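Local coordinates for flavoprotein (Thermotoga maritima, PDB 5V8S) that carries a mu-oxo-diiron centre and probably works as an FMN-binding oxidoreductase in electron transfer, at residues P160-P165 against C179-G184. The protein carries 1 engineered substitution. Numbering follows the deposited sequence.
With FEO (mu-oxo-diiron), chain C.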
loop_
_atom_site.group_PDB
_atom_site.type_symbol
_atom_site.label_atom_id
_atom_site.label_comp_id
_atom_site.label_asym_id
_atom_site.label_seq_id
_atom_site.Cartn_x
_atom_site.Cartn_y
_atom_site.Cartn_z
ATOM N N PRO A 160 -25.055 -17.356 -0.669
ATOM C CA PRO A 160 -23.804 -17.355 -1.443
ATOM C C PRO A 160 -23.186 -15.971 -1.561
ATOM O O PRO A 160 -23.872 -14.949 -1.560
ATOM C CB PRO A 160 -24.234 -17.881 -2.817
ATOM C CG PRO A 160 -25.706 -17.582 -2.898
ATOM C CD PRO A 160 -26.229 -17.683 -1.498
ATOM N N TRP A 161 -21.859 -15.959 -1.640
ATOM C CA TRP A 161 -21.074 -14.752 -1.891
ATOM C C TRP A 161 -21.114 -13.779 -0.722
ATOM O O TRP A 161 -20.894 -12.575 -0.902
ATOM C CB TRP A 161 -21.447 -14.103 -3.224
ATOM C CG TRP A 161 -21.142 -15.026 -4.370
ATOM C CD1 TRP A 161 -22.035 -15.718 -5.150
ATOM C CD2 TRP A 161 -19.839 -15.395 -4.835
ATOM N NE1 TRP A 161 -21.360 -16.474 -6.085
ATOM C CE2 TRP A 161 -20.015 -16.299 -5.909
ATOM C CE3 TRP A 161 -18.540 -15.048 -4.449
ATOM C CZ2 TRP A 161 -18.944 -16.845 -6.601
ATOM C CZ3 TRP A 161 -17.473 -15.584 -5.153
ATOM C CH2 TRP A 161 -17.682 -16.478 -6.208
ATOM N N LEU A 162 -21.314 -14.317 0.484
ATOM C CA LEU A 162 -21.128 -13.581 1.730
ATOM C C LEU A 162 -20.014 -14.203 2.569
ATOM O O LEU A 162 -20.226 -14.504 3.745
ATOM C CB LEU A 162 -22.440 -13.541 2.522
ATOM C CG LEU A 162 -23.609 -12.875 1.804
ATOM C CD1 LEU A 162 -24.891 -12.869 2.654
ATOM C CD2 LEU A 162 -23.239 -11.448 1.396
ATOM N N HIS A 163 -18.798 -14.347 2.029
ATOM C CA HIS A 163 -18.270 -13.648 0.841
ATOM C C HIS A 163 -17.698 -14.661 -0.160
ATOM O O HIS A 163 -17.020 -14.285 -1.095
ATOM C CB HIS A 163 -17.170 -12.684 1.279
ATOM C CG HIS A 163 -16.123 -13.347 2.105
ATOM N ND1 HIS A 163 -14.898 -13.734 1.606
ATOM C CD2 HIS A 163 -16.179 -13.817 3.372
ATOM C CE1 HIS A 163 -14.218 -14.347 2.558
ATOM N NE2 HIS A 163 -14.984 -14.426 3.632
ATOM N N TRP A 164 -17.981 -15.952 0.032
ATOM C CA TRP A 164 -17.532 -17.028 -0.848
ATOM C C TRP A 164 -18.733 -17.806 -1.359
ATOM O O TRP A 164 -19.811 -17.749 -0.762
ATOM C CB TRP A 164 -16.629 -18.010 -0.093
ATOM C CG TRP A 164 -15.173 -17.604 0.065
ATOM C CD1 TRP A 164 -14.582 -16.408 -0.275
ATOM C CD2 TRP A 164 -14.134 -18.428 0.593
ATOM N NE1 TRP A 164 -13.239 -16.460 0.012
ATOM C CE2 TRP A 164 -12.935 -17.694 0.526
ATOM C CE3 TRP A 164 -14.094 -19.732 1.084
ATOM C CZ2 TRP A 164 -11.723 -18.208 0.962
ATOM C CZ3 TRP A 164 -12.881 -20.240 1.514
ATOM C CH2 TRP A 164 -11.716 -19.481 1.451
ATOM N N PRO A 165 -18.572 -18.593 -2.432
ATOM C CA PRO A 165 -19.709 -19.373 -2.944
ATOM C C PRO A 165 -20.173 -20.467 -2.004
ATOM O O PRO A 165 -21.251 -21.042 -2.234
ATOM C CB PRO A 165 -19.175 -19.965 -4.254
ATOM C CG PRO A 165 -17.684 -19.926 -4.116
ATOM C CD PRO A 165 -17.392 -18.703 -3.314
ATOM N N CYS A 179 -21.711 -17.482 11.003
ATOM C CA CYS A 179 -20.302 -17.375 10.630
ATOM C C CYS A 179 -19.924 -15.946 10.215
ATOM O O CYS A 179 -20.069 -15.039 11.022
ATOM C CB CYS A 179 -19.904 -18.430 9.600
ATOM S SG CYS A 179 -18.129 -18.742 9.633
ATOM N N ASP A 180 -19.459 -15.695 8.985
ATOM C CA ASP A 180 -19.036 -14.329 8.642
ATOM C C ASP A 180 -20.190 -13.351 8.560
ATOM O O ASP A 180 -19.963 -12.139 8.700
ATOM C CB ASP A 180 -18.327 -14.263 7.289
ATOM C CG ASP A 180 -16.919 -14.856 7.307
ATOM O OD1 ASP A 180 -16.414 -15.201 8.396
ATOM O OD2 ASP A 180 -16.323 -14.994 6.218
ATOM N N VAL A 181 -21.404 -13.833 8.324
ATOM C CA VAL A 181 -22.567 -12.966 8.192
ATOM C C VAL A 181 -22.911 -12.446 9.585
ATOM O O VAL A 181 -23.316 -13.207 10.466
ATOM C CB VAL A 181 -23.743 -13.713 7.555
ATOM C CG1 VAL A 181 -24.964 -12.808 7.467
ATOM C CG2 VAL A 181 -23.361 -14.237 6.174
ATOM N N GLY A 182 -22.739 -11.150 9.797
ATOM C CA GLY A 182 -22.957 -10.562 11.102
ATOM C C GLY A 182 -21.708 -10.410 11.936
ATOM O O GLY A 182 -21.798 -9.966 13.092
ATOM N N GLY A 183 -20.538 -10.713 11.374
ATOM C CA GLY A 183 -19.301 -10.536 12.097
ATOM C C GLY A 183 -18.830 -9.093 12.125
ATOM O O GLY A 183 -19.355 -8.230 11.440
ATOM N N GLY A 184 -17.814 -8.871 12.945
ATOM C CA GLY A 184 -17.121 -7.598 12.996
ATOM C C GLY A 184 -15.723 -7.807 13.538
ATOM O O GLY A 184 -15.421 -8.838 14.144
HETATM FE FE1 FEO C . -14.521 -15.625 5.401
HETATM FE FE2 FEO C . -14.325 -15.509 8.803
HETATM O O FEO C . -13.939 -16.194 7.095
HETATM O O HOH W 1 -13.494 -13.789 6.067
HETATM O O HOH W 2 -13.882 -13.443 7.962
#
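D180 and H163 meet at the mu-oxo-diiron centre, sharing one iron. Followed outward, the D180 side chain starts with CB 4.0 Å from the carbonyl O of L162, and CG then lies to one side of the iron pair, about equally far from both. OD2 binds FE1 at 2.1 Å and OD1 binds FE2, also at 2.1 Å, making the carboxylate a second bridge, besides the oxo atom, between the same irons. From the other loop, H163 NE2 reaches FE1 at 2.2 Å. OD2 lies at the edge of the imidazole, in its plane, with ring and carboxylate turned only 13° apart. Because both atoms bind FE1, the 3.0 Å between H163 NE2 and D180 OD2 is ligand-to-ligand spacing, not a hydrogen bond. A cis peptide links L162 to H163; with chi1 at 53°, H163 CG stands between its backbone N and carbonyl carbon, and NE2 faces FE1. Away from the metals, V181 CG2 packs on L162 CB at 3.8 Å. H97 and E99 also bind FE1; D101, the engineered D102 and H240 bind FE2. Both loops leave strands of one mixed sheet, 152-158 and 175-179, in the metallo-beta-lactamase-like domain; helix 196-214 packs against L162, H163 and D180, and helix 218-228 against L162.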